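Local coordinates for 2,3-dihydroxy-2,3-dihydrophenylpropionate dehydrogenase (Pseudomonas sp. MC1, PDB 5XTF), which catalyses the NAD(+)-dependent oxidation of cis-naphthalene dihydrodiol to 1,2-dihydroxynaphthalene in the breakdown of aromatic hydrocarbons, at residues K86-T91 with G96-F101; G181-L186 with V196-P201; I35-V40 with A61-E66; D77-A82 with F125-D130; H163-G166 with Y172-S175. All blocks are in the same frame, centred on the assembly; numbering follows the deposited sequence.

Interaction 1 (K86-T91 with G96-F101); sequences KLIKQT and GHLDCF
In the Rossmann-fold crossover from edge strand 72-75 to strand 100-103, the inner side of helix 81-95 packs on the turn and strand that follow it. I88 and L98 meet through end methyls, I88 CD1 lying 4.0 Å from L98 CD2, and the two side chains cross at about a right angle. The same I88 methyl comes obliquely to the aromatic ring, 4.3 Å from F101 CD1. L87 meets that ring differently, with CD2 at its edge, near the ring plane and 4.2 Å from F101 CE1. A143 of helix 118-150 touches both I88 and L98. At the chain reversal, G96 leaves the helix with a positive phi of 96°. One turn beyond L87, T91 divides its branches. CG2, anti to the backbone N, packs 4.0 Å from L98 CD1, while the hydroxyl, anti to the carbonyl carbon (chi1 -61°), turns back to its own helix. There OG1 donates to L87 O at 2.7 Å and also hydrogen-bonds S51 OG, so this buried group is satisfied twice. L87 O in turn accepts two bonds, with T91 OG1 and T91 N reaching it from opposite faces of its carbonyl plane.

Interaction 2 (G181-L186 with V196-P201); sequences GMVKAL and VNAVSP
Helix 181-186 runs nearly antiparallel to strand 196-201, their axes 7.4 Å apart at closest and 160° between N-to-C directions, as expected within the beta-alpha-beta unit of strand 153-157, helix 170-190 and strand 195-201 in this Rossmann fold. The backbones come nearest at V183 and N197, whose CA atoms are 5.8 Å apart. V183 touches the strand with both methyls: with CG1 anti to its backbone N (chi1 172°), that methyl lies over the main chain, 4.1 Å from N197 CA, and the other, CG2, reaches the methyl of A198. There V183 CG2 and A198 CB stand only 3.5 Å apart, tighter than usual van der Waals contact. With an alanine here both methyls of V183 go, which would probably open a gap over N197 CA and leave A198 CB without this helix neighbour. V196 and A198 point toward the helix, while N197, between them, points away and bonds T265 N through OD1 and I262 O through ND2. Helix 170-190 also packs on the second subunit, where A185 meets I173 and L186 meets S170 of that chain. At the other end of the contact V196 CG2 presses less on side chain than on backbone, 3.9 Å from L186 C against 4.2 Å from L186 CB.

Interaction 3 (I35-V40 with A61-E66); sequences IGLELV and ALLCNE
The backbone bonds L39 N to I35 O and N65 N to A61 O, both 2.9 Å, stay within their own helices, and L37 and V40 meet L62 and L63 between them through carbon alone. The short helix axes pass 12.0 Å apart at 24°, a wide spacing that long leucine side chains have to span. L37, with CG anti to the backbone N (chi1 168°), sends both end methyls across to the other helix. It meets L62 tip to tip, L37 CD1 and CD2 each lying 3.8 Å from L62 CD2. L63 behaves differently: it slides past L37 in the opposite direction, and its CD2 comes within 3.5 Å of L37 CD1. The same L63 methyl reaches on to V40, where L63 CD2 and V40 CG1 are 4.1 Å apart. L37 is thus the side chain that both leucines share, and an alanine here would probably leave L62 without a partner across this contact and L63 with V40 alone, opening a gap between the helices. Beside this patch R41 of helix 34-46 joins the helices by a salt bridge from NE to E66, while its NH1 bridges E38 on its own helix. The pair belongs to the first half of the Rossmann fold, whose helix 34-46 carries I35, a residue that binds NAD(+). Helices 34-46 and 57-67 lie side by side against the parallel sheet, V40 packing on I28 of strand 25-28 and L63 on I73 of strand 72-75, while L39 touches Y250 of helix 248-254.

Interaction 4 (D77-A82 with F125-D130); sequences DVRDHA and FDEIFD
R79 and D130 make the closely packed part of this surface contact, where an Asx turn and a type I turn, D77 to D80, lead from strand 72-75 of the Rossmann fold into helix 81-95. The touching is by methylenes: R79 CD lies 3.7 Å from D130 CB, and the side chains cross at about a right angle. Further out the fit is loose. R79 NH1 passes obliquely 3.5 Å from E127 CG, but the carboxylate is too far for a salt bridge, R79 NH1 to E127 OE2 being 4.4 Å, with that oxygen well out of the guanidinium plane. A water accepts from R79 NH1, and its onward link to D130 OD2 is modelled too short to be trusted. What fixes the arginine is D77 on its own side. A bend at chi3 (-70°) turns the guanidinium back so that it grips the aspartate side-on in a salt bridge, R79 NH2 to D77 OD2 3.0 Å. Both D77 and V78 bind NAD(+), so the grip probably helps position a cofactor-site residue. Helix 118-150 also borders the second subunit, with D126 salt-bridged to K134 of that chain. D77 OD1 accepts twice: R79 N comes at 2.8 Å on its anti side, closing the Asx turn, and R79 NE at 3.3 Å meets its syn lone pair, with OD1 6° out of the guanidinium plane.

Interaction 5 (H163-G166 with Y172-S175); sequences HAVG and YIAS
I173 points from its helix toward the 163-166 loop and meets it end-on, with the terminal methyl making every contact. Its CG1 lies anti to the carbonyl carbon (chi1 -69°) and the chain beyond is fully extended (chi2 180°), which carries CD1 across to the loop backbone. There I173 CD1 rests 3.8 Å from V165 CA and 4.1 Å from V165 CB, so the methyl meets the root of the valine more than its branches. I173 CD1 also lies 4.2 Å from A164 O, and A164 turns its own CB away. V165 has other neighbours as well: it packs on Y188 of the second subunit and L275 of the third, placing the loop where chains of the tetramer meet. On the helix, S175 OG donates to Y172 O at 2.8 Å and is bonded to N132 ND2 as well, while Y172 OH reaches S159 OG. I173 packs on the loop from a turn of helix that runs on through S175 to K176, which binds NAD(+). Y172 and K176, four positions apart, form the YxxxK signature of short-chain dehydrogenases/reductases.

How the interactions relate
All five contacts belong to one Rossmann-type unit built on a parallel seven-stranded sheet. Along the chain interaction 3 comes first; interaction 4 then spans interaction 1, with which it shares helix 81-95; interactions 5 and 2 follow, sharing helix 170-190. Interactions 1 and 5 lie farthest apart, centres about 31 Å, on opposite sides of the chain's centre. Some touch directly: S200 OG of interaction 2 and H163 NE2 of interaction 5 are 3.0 Å apart, a probable hydrogen bond, and I128 and F129 of interaction 4 pack on 172-175. Interactions 3 and 4 hold NAD(+)-binding residues, and 2, 4 and 5 touch the second subunit, so cofactor site and tetramer interface share one framework.

Interaction 1 (K86-T91 with G96-F101)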
# COMPACT_ATOMS: atom_id res chain seq x y z
N LYS B 86 -26.00 14.83 20.35
CA LYS B 86 -25.94 15.78 21.46
C LYS B 86 -24.64 16.58 21.42
O LYS B 86 -24.66 17.82 21.51
CB LYS B 86 -26.08 15.02 22.77
CG LYS B 86 -26.25 15.87 24.02
CD LYS B 86 -26.52 14.91 25.18
CE LYS B 86 -26.05 15.43 26.53
NZ LYS B 86 -26.15 16.89 26.57
N LEU B 87 -23.51 15.89 21.24
CA LEU B 87 -22.21 16.57 21.11
C LEU B 87 -22.26 17.64 20.03
O LEU B 87 -21.89 18.80 20.27
CB LEU B 87 -21.12 15.55 20.79
CG LEU B 87 -19.69 16.08 20.61
CD1 LEU B 87 -19.10 16.43 21.94
CD2 LEU B 87 -18.80 15.04 19.90
N ILE B 88 -22.74 17.28 18.84
CA ILE B 88 -22.84 18.27 17.77
C ILE B 88 -23.81 19.39 18.17
O ILE B 88 -23.48 20.57 18.06
CB ILE B 88 -23.26 17.60 16.46
CG1 ILE B 88 -22.28 16.47 16.10
CG2 ILE B 88 -23.34 18.64 15.34
CD1 ILE B 88 -20.81 16.86 16.19
N LYS B 89 -25.01 19.02 18.62
CA LYS B 89 -26.03 20.03 18.90
C LYS B 89 -25.52 21.06 19.91
O LYS B 89 -25.67 22.28 19.71
CB LYS B 89 -27.31 19.37 19.38
CG LYS B 89 -28.49 20.33 19.45
CD LYS B 89 -29.74 19.68 20.04
CE LYS B 89 -30.98 20.52 19.73
NZ LYS B 89 -30.81 21.97 20.08
N GLN B 90 -24.88 20.60 20.98
CA GLN B 90 -24.33 21.53 21.96
C GLN B 90 -23.23 22.38 21.34
O GLN B 90 -23.06 23.55 21.72
CB GLN B 90 -23.77 20.78 23.16
CG GLN B 90 -24.82 20.26 24.12
CD GLN B 90 -24.23 19.91 25.47
OE1 GLN B 90 -23.15 20.37 25.84
NE2 GLN B 90 -24.97 19.16 26.25
N THR B 91 -22.44 21.80 20.43
CA THR B 91 -21.37 22.57 19.81
C THR B 91 -21.94 23.76 19.05
O THR B 91 -21.46 24.89 19.19
CB THR B 91 -20.54 21.67 18.88
OG1 THR B 91 -19.94 20.60 19.62
CG2 THR B 91 -19.45 22.49 18.22
N GLY B 96 -22.07 28.05 17.44
CA GLY B 96 -22.65 28.55 16.20
C GLY B 96 -22.45 27.73 14.96
O GLY B 96 -23.37 27.59 14.15
N HIS B 97 -21.26 27.16 14.79
CA HIS B 97 -20.94 26.34 13.62
C HIS B 97 -19.93 25.29 14.05
O HIS B 97 -19.47 25.26 15.19
CB HIS B 97 -20.40 27.21 12.47
CG HIS B 97 -19.09 27.86 12.79
ND1 HIS B 97 -19.00 29.06 13.45
CD2 HIS B 97 -17.82 27.44 12.58
CE1 HIS B 97 -17.72 29.36 13.63
NE2 HIS B 97 -16.98 28.39 13.11
N LEU B 98 -19.58 24.39 13.13
CA LEU B 98 -18.59 23.36 13.39
C LEU B 98 -17.66 23.29 12.18
O LEU B 98 -18.14 23.12 11.05
CB LEU B 98 -19.25 22.00 13.65
CG LEU B 98 -18.30 20.80 13.83
CD1 LEU B 98 -17.48 20.91 15.13
CD2 LEU B 98 -19.06 19.52 13.82
N ASP B 99 -16.36 23.44 12.41
CA ASP B 99 -15.40 23.37 11.30
C ASP B 99 -14.72 22.01 11.14
O ASP B 99 -14.40 21.63 10.02
CB ASP B 99 -14.32 24.44 11.45
CG ASP B 99 -14.89 25.85 11.42
OD1 ASP B 99 -15.17 26.34 10.30
OD2 ASP B 99 -15.06 26.45 12.51
N CYS B 100 -14.48 21.28 12.22
CA CYS B 100 -13.72 20.04 12.14
C CYS B 100 -14.29 19.05 13.13
O CYS B 100 -14.61 19.42 14.26
CB CYS B 100 -12.23 20.28 12.41
SG CYS B 100 -11.17 18.79 12.19
N PHE B 101 -14.43 17.80 12.71
CA PHE B 101 -14.83 16.72 13.59
C PHE B 101 -13.69 15.70 13.64
O PHE B 101 -13.25 15.21 12.60
CB PHE B 101 -16.12 16.04 13.14
CG PHE B 101 -16.50 14.85 13.99
CD1 PHE B 101 -16.99 15.05 15.28
CD2 PHE B 101 -16.37 13.56 13.53
CE1 PHE B 101 -17.33 13.98 16.08
CE2 PHE B 101 -16.72 12.48 14.34
CZ PHE B 101 -17.20 12.70 15.61

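Interaction 2 (G181-L186 with V196-P201)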
# COMPACT_ATOMS: atom_id res chain seq x y z
N GLY B 181 -10.21 2.20 5.23
CA GLY B 181 -11.20 2.11 4.18
C GLY B 181 -12.17 3.27 4.21
O GLY B 181 -12.49 3.85 3.17
N MET B 182 -12.64 3.64 5.40
CA MET B 182 -13.51 4.80 5.56
C MET B 182 -12.85 6.07 5.05
O MET B 182 -13.50 6.89 4.39
CB MET B 182 -13.88 4.99 7.03
CG MET B 182 -14.56 3.83 7.68
SD MET B 182 -14.85 4.22 9.43
CE MET B 182 -16.02 5.58 9.32
N VAL B 183 -11.58 6.29 5.40
CA VAL B 183 -10.87 7.50 4.97
C VAL B 183 -10.91 7.63 3.45
O VAL B 183 -11.17 8.71 2.92
CB VAL B 183 -9.42 7.49 5.48
CG1 VAL B 183 -8.68 8.63 4.87
CG2 VAL B 183 -9.37 7.59 6.99
N LYS B 184 -10.64 6.54 2.74
CA LYS B 184 -10.60 6.63 1.29
C LYS B 184 -12.00 6.81 0.70
O LYS B 184 -12.18 7.61 -0.22
CB LYS B 184 -9.94 5.39 0.70
CG LYS B 184 -8.57 5.08 1.27
CD LYS B 184 -7.83 4.14 0.32
CE LYS B 184 -6.92 3.15 1.05
NZ LYS B 184 -6.62 2.00 0.14
N ALA B 185 -12.99 6.05 1.20
CA ALA B 185 -14.33 6.11 0.62
C ALA B 185 -15.02 7.44 0.92
O ALA B 185 -15.64 8.04 0.04
CB ALA B 185 -15.17 4.95 1.14
N LEU B 186 -14.92 7.91 2.16
CA LEU B 186 -15.58 9.16 2.51
C LEU B 186 -14.90 10.36 1.85
O LEU B 186 -15.58 11.29 1.40
CB LEU B 186 -15.62 9.32 4.02
CG LEU B 186 -16.52 8.27 4.66
CD1 LEU B 186 -16.52 8.43 6.16
CD2 LEU B 186 -17.94 8.37 4.08
N VAL B 196 -11.43 14.64 4.25
CA VAL B 196 -11.43 13.53 5.20
C VAL B 196 -10.05 12.91 5.21
O VAL B 196 -9.54 12.50 4.17
CB VAL B 196 -12.48 12.45 4.86
CG1 VAL B 196 -12.61 11.51 6.03
CG2 VAL B 196 -13.83 13.06 4.51
N ASN B 197 -9.45 12.80 6.40
CA ASN B 197 -8.09 12.31 6.54
C ASN B 197 -7.98 11.54 7.84
O ASN B 197 -8.94 11.40 8.60
CB ASN B 197 -7.08 13.45 6.53
CG ASN B 197 -7.10 14.22 5.23
OD1 ASN B 197 -6.65 13.72 4.21
ND2 ASN B 197 -7.63 15.44 5.27
N ALA B 198 -6.78 11.02 8.11
CA ALA B 198 -6.56 10.24 9.31
C ALA B 198 -5.12 10.36 9.76
O ALA B 198 -4.22 10.65 8.97
CB ALA B 198 -6.90 8.76 9.11
N VAL B 199 -4.93 10.13 11.05
CA VAL B 199 -3.62 10.03 11.67
C VAL B 199 -3.47 8.62 12.21
O VAL B 199 -4.39 8.11 12.86
CB VAL B 199 -3.46 11.06 12.80
CG1 VAL B 199 -2.10 10.92 13.44
CG2 VAL B 199 -3.68 12.44 12.29
N SER B 200 -2.32 7.99 11.96
CA SER B 200 -2.05 6.64 12.45
C SER B 200 -0.95 6.67 13.48
O SER B 200 0.23 6.52 13.14
CB SER B 200 -1.67 5.71 11.30
OG SER B 200 -2.78 5.49 10.45
N PRO B 201 -1.26 6.88 14.76
CA PRO B 201 -0.22 6.86 15.79
C PRO B 201 0.15 5.44 16.18
O PRO B 201 -0.56 4.47 15.89
CB PRO B 201 -0.88 7.60 16.95
CG PRO B 201 -2.35 7.30 16.77
CD PRO B 201 -2.57 7.28 15.29

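Interaction 3 (I35-V40 with A61-E66)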
# COMPACT_ATOMS: atom_id res chain seq x y z
N ILE B 35 -4.43 10.51 23.71
CA ILE B 35 -4.24 11.45 22.60
C ILE B 35 -5.37 12.48 22.57
O ILE B 35 -5.14 13.67 22.29
CB ILE B 35 -4.13 10.69 21.27
CG1 ILE B 35 -2.81 9.91 21.22
CG2 ILE B 35 -4.27 11.64 20.09
CD1 ILE B 35 -2.67 9.05 19.96
N GLY B 36 -6.59 12.07 22.88
CA GLY B 36 -7.72 12.97 22.74
C GLY B 36 -7.65 14.16 23.67
O GLY B 36 -8.01 15.28 23.30
N LEU B 37 -7.18 13.94 24.90
CA LEU B 37 -6.99 15.04 25.84
C LEU B 37 -5.92 16.01 25.33
O LEU B 37 -6.06 17.23 25.46
CB LEU B 37 -6.63 14.48 27.21
CG LEU B 37 -6.12 15.36 28.35
CD1 LEU B 37 -7.08 16.47 28.68
CD2 LEU B 37 -5.92 14.47 29.56
N GLU B 38 -4.87 15.48 24.70
CA GLU B 38 -3.85 16.37 24.16
C GLU B 38 -4.36 17.12 22.94
O GLU B 38 -3.89 18.23 22.66
CB GLU B 38 -2.60 15.57 23.82
CG GLU B 38 -1.86 15.07 25.05
CD GLU B 38 -1.48 16.19 26.04
OE1 GLU B 38 -1.07 17.30 25.62
OE2 GLU B 38 -1.61 15.94 27.26
N LEU B 39 -5.31 16.55 22.21
CA LEU B 39 -5.91 17.29 21.11
C LEU B 39 -6.71 18.48 21.63
O LEU B 39 -6.66 19.58 21.05
CB LEU B 39 -6.79 16.36 20.27
CG LEU B 39 -6.03 15.21 19.61
CD1 LEU B 39 -6.97 14.35 18.75
CD2 LEU B 39 -4.88 15.76 18.80
N VAL B 40 -7.44 18.29 22.73
CA VAL B 40 -8.11 19.41 23.38
C VAL B 40 -7.12 20.50 23.74
O VAL B 40 -7.28 21.67 23.37
CB VAL B 40 -8.86 18.93 24.63
CG1 VAL B 40 -9.34 20.15 25.45
CG2 VAL B 40 -10.01 18.03 24.24
N ALA B 61 -14.23 16.42 35.00
CA ALA B 61 -13.62 17.27 36.02
C ALA B 61 -12.18 17.60 35.67
O ALA B 61 -11.70 18.71 35.93
CB ALA B 61 -13.70 16.60 37.39
N LEU B 62 -11.47 16.63 35.08
CA LEU B 62 -10.13 16.90 34.58
C LEU B 62 -10.14 18.06 33.59
O LEU B 62 -9.27 18.95 33.66
CB LEU B 62 -9.58 15.62 33.95
CG LEU B 62 -8.10 15.44 33.59
CD1 LEU B 62 -7.90 13.99 33.21
CD2 LEU B 62 -7.66 16.34 32.44
N LEU B 63 -11.11 18.09 32.67
CA LEU B 63 -11.14 19.14 31.65
C LEU B 63 -11.58 20.48 32.23
O LEU B 63 -11.14 21.52 31.73
CB LEU B 63 -12.07 18.75 30.50
CG LEU B 63 -11.58 17.65 29.55
CD1 LEU B 63 -12.62 17.41 28.48
CD2 LEU B 63 -10.24 18.06 28.92
N CYS B 64 -12.45 20.46 33.26
CA CYS B 64 -12.91 21.69 33.89
C CYS B 64 -11.82 22.31 34.76
O CYS B 64 -11.61 23.53 34.72
CB CYS B 64 -14.17 21.43 34.71
SG CYS B 64 -15.60 21.04 33.67
N ASN B 65 -11.13 21.50 35.56
CA ASN B 65 -10.02 22.01 36.34
C ASN B 65 -9.04 22.79 35.48
O ASN B 65 -8.39 23.72 35.97
CB ASN B 65 -9.27 20.87 37.03
CG ASN B 65 -10.10 20.14 38.05
OD1 ASN B 65 -11.22 20.55 38.37
ND2 ASN B 65 -9.55 19.06 38.58
N GLU B 66 -8.89 22.42 34.21
CA GLU B 66 -7.91 23.10 33.38
C GLU B 66 -8.53 24.25 32.60
O GLU B 66 -7.93 25.32 32.51
CB GLU B 66 -7.24 22.10 32.41
CG GLU B 66 -6.14 22.72 31.52
CD GLU B 66 -5.16 21.69 30.91
OE1 GLU B 66 -5.13 20.50 31.33
OE2 GLU B 66 -4.39 22.08 30.00

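Interaction 4 (D77-A82 with F125-D130)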
# COMPACT_ATOMS: atom_id res chain seq x y z
N ASP B 77 -21.34 7.78 26.02
CA ASP B 77 -20.79 6.65 25.29
C ASP B 77 -20.88 6.91 23.79
O ASP B 77 -21.98 7.18 23.27
CB ASP B 77 -21.53 5.37 25.67
CG ASP B 77 -20.88 4.13 25.13
OD1 ASP B 77 -20.31 4.16 24.02
OD2 ASP B 77 -20.94 3.11 25.84
N VAL B 78 -19.74 6.84 23.10
CA VAL B 78 -19.70 7.16 21.68
C VAL B 78 -20.47 6.12 20.84
O VAL B 78 -20.93 6.42 19.73
CB VAL B 78 -18.23 7.33 21.24
CG1 VAL B 78 -17.56 6.00 21.01
CG2 VAL B 78 -18.11 8.22 20.02
N ARG B 79 -20.69 4.92 21.38
CA ARG B 79 -21.49 3.91 20.69
C ARG B 79 -22.97 4.23 20.65
O ARG B 79 -23.72 3.49 20.03
CB ARG B 79 -21.32 2.55 21.35
CG ARG B 79 -19.97 1.96 21.15
CD ARG B 79 -19.86 0.70 21.96
NE ARG B 79 -19.81 0.98 23.39
CZ ARG B 79 -19.70 0.03 24.31
NH1 ARG B 79 -19.65 -1.25 23.95
NH2 ARG B 79 -19.66 0.36 25.60
N ASP B 80 -23.41 5.31 21.28
CA ASP B 80 -24.81 5.70 21.30
C ASP B 80 -24.99 6.90 20.38
O ASP B 80 -24.40 7.97 20.62
CB ASP B 80 -25.24 6.00 22.74
CG ASP B 80 -26.65 6.53 22.84
OD1 ASP B 80 -26.80 7.74 23.14
OD2 ASP B 80 -27.61 5.74 22.65
N HIS B 81 -25.79 6.73 19.32
CA HIS B 81 -25.89 7.75 18.28
C HIS B 81 -26.39 9.08 18.84
O HIS B 81 -25.85 10.14 18.52
CB HIS B 81 -26.79 7.27 17.14
CG HIS B 81 -26.85 8.21 15.99
ND1 HIS B 81 -25.73 8.61 15.29
CD2 HIS B 81 -27.89 8.86 15.42
CE1 HIS B 81 -26.07 9.46 14.34
NE2 HIS B 81 -27.38 9.63 14.40
N ALA B 82 -27.42 9.03 19.69
CA ALA B 82 -27.97 10.25 20.27
C ALA B 82 -26.91 11.06 21.02
O ALA B 82 -26.96 12.29 21.01
CB ALA B 82 -29.13 9.91 21.21
N PHE B 125 -15.29 -8.77 19.41
CA PHE B 125 -15.47 -8.25 18.06
C PHE B 125 -16.56 -7.19 18.04
O PHE B 125 -16.41 -6.14 17.41
CB PHE B 125 -15.77 -9.38 17.07
CG PHE B 125 -16.06 -8.91 15.66
CD1 PHE B 125 -17.28 -8.36 15.34
CD2 PHE B 125 -15.11 -9.04 14.67
CE1 PHE B 125 -17.55 -7.90 14.06
CE2 PHE B 125 -15.38 -8.61 13.37
CZ PHE B 125 -16.60 -8.04 13.07
N ASP B 126 -17.67 -7.45 18.74
CA ASP B 126 -18.74 -6.47 18.78
C ASP B 126 -18.28 -5.19 19.45
O ASP B 126 -18.61 -4.08 18.99
CB ASP B 126 -19.95 -7.07 19.50
CG ASP B 126 -20.51 -8.31 18.77
OD1 ASP B 126 -20.17 -8.53 17.58
OD2 ASP B 126 -21.31 -9.08 19.38
N GLU B 127 -17.48 -5.30 20.51
CA GLU B 127 -17.06 -4.10 21.20
C GLU B 127 -16.03 -3.34 20.37
O GLU B 127 -16.08 -2.10 20.29
CB GLU B 127 -16.52 -4.46 22.59
CG GLU B 127 -16.94 -3.49 23.68
CD GLU B 127 -16.60 -3.97 25.09
OE1 GLU B 127 -16.78 -5.18 25.37
OE2 GLU B 127 -16.15 -3.13 25.91
N ILE B 128 -15.13 -4.05 19.70
CA ILE B 128 -14.08 -3.39 18.94
C ILE B 128 -14.67 -2.66 17.74
O ILE B 128 -14.38 -1.47 17.51
CB ILE B 128 -13.00 -4.40 18.52
CG1 ILE B 128 -12.10 -4.71 19.71
CG2 ILE B 128 -12.16 -3.85 17.37
CD1 ILE B 128 -11.81 -6.14 19.85
N PHE B 129 -15.54 -3.32 17.00
CA PHE B 129 -16.05 -2.70 15.79
C PHE B 129 -17.10 -1.63 16.08
O PHE B 129 -17.19 -0.64 15.33
CB PHE B 129 -16.57 -3.77 14.83
CG PHE B 129 -15.48 -4.39 14.01
CD1 PHE B 129 -14.63 -5.33 14.57
CD2 PHE B 129 -15.26 -3.99 12.69
CE1 PHE B 129 -13.59 -5.88 13.81
CE2 PHE B 129 -14.23 -4.53 11.93
CZ PHE B 129 -13.40 -5.48 12.49
N ASP B 130 -17.88 -1.78 17.16
CA ASP B 130 -18.79 -0.71 17.56
C ASP B 130 -18.03 0.58 17.87
O ASP B 130 -18.45 1.67 17.48
CB ASP B 130 -19.63 -1.13 18.76
CG ASP B 130 -20.76 -2.04 18.37
OD1 ASP B 130 -21.14 -2.00 17.18
OD2 ASP B 130 -21.27 -2.79 19.24
O HOH W 1 -21.18 -2.59 21.64

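Interaction 5 (H163-G166 with Y172-S175)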
# COMPACT_ATOMS: atom_id res chain seq x y z
N HIS B 163 -1.60 -0.55 9.27
CA HIS B 163 -0.61 -0.82 8.22
C HIS B 163 0.20 -2.08 8.46
O HIS B 163 0.49 -2.80 7.51
CB HIS B 163 0.36 0.38 8.08
CG HIS B 163 -0.32 1.72 8.19
ND1 HIS B 163 -1.08 2.25 7.17
CD2 HIS B 163 -0.39 2.60 9.21
CE1 HIS B 163 -1.57 3.42 7.56
NE2 HIS B 163 -1.17 3.65 8.80
N ALA B 164 0.55 -2.37 9.71
CA ALA B 164 1.43 -3.49 10.04
C ALA B 164 0.79 -4.33 11.14
O ALA B 164 -0.20 -3.93 11.76
CB ALA B 164 2.82 -3.00 10.48
N VAL B 165 1.38 -5.51 11.38
CA VAL B 165 0.93 -6.39 12.45
C VAL B 165 1.84 -6.20 13.66
O VAL B 165 2.81 -5.44 13.60
CB VAL B 165 0.93 -7.86 12.01
CG1 VAL B 165 0.16 -8.02 10.71
CG2 VAL B 165 2.35 -8.35 11.84
N GLY B 166 1.54 -6.88 14.76
CA GLY B 166 2.38 -6.79 15.94
C GLY B 166 1.74 -6.08 17.11
O GLY B 166 1.91 -6.50 18.26
N TYR B 172 -8.53 -6.12 16.50
CA TYR B 172 -8.05 -4.75 16.51
C TYR B 172 -7.47 -4.38 15.15
O TYR B 172 -7.80 -3.32 14.61
CB TYR B 172 -7.01 -4.55 17.62
CG TYR B 172 -6.53 -3.11 17.76
CD1 TYR B 172 -7.28 -2.16 18.47
CD2 TYR B 172 -5.32 -2.69 17.20
CE1 TYR B 172 -6.84 -0.84 18.60
CE2 TYR B 172 -4.88 -1.37 17.33
CZ TYR B 172 -5.64 -0.46 18.03
OH TYR B 172 -5.18 0.83 18.13
N ILE B 173 -6.64 -5.25 14.57
CA ILE B 173 -5.98 -4.90 13.32
C ILE B 173 -7.01 -4.78 12.20
O ILE B 173 -6.91 -3.89 11.35
CB ILE B 173 -4.88 -5.92 12.98
CG1 ILE B 173 -3.74 -5.76 13.98
CG2 ILE B 173 -4.38 -5.71 11.58
CD1 ILE B 173 -2.61 -6.69 13.77
N ALA B 174 -8.03 -5.64 12.22
CA ALA B 174 -9.08 -5.55 11.21
C ALA B 174 -9.89 -4.27 11.36
O ALA B 174 -10.25 -3.63 10.37
CB ALA B 174 -9.98 -6.78 11.29
N SER B 175 -10.17 -3.86 12.60
CA SER B 175 -10.92 -2.62 12.79
C SER B 175 -10.11 -1.42 12.33
O SER B 175 -10.64 -0.49 11.72
CB SER B 175 -11.35 -2.45 14.25
OG SER B 175 -10.26 -2.11 15.10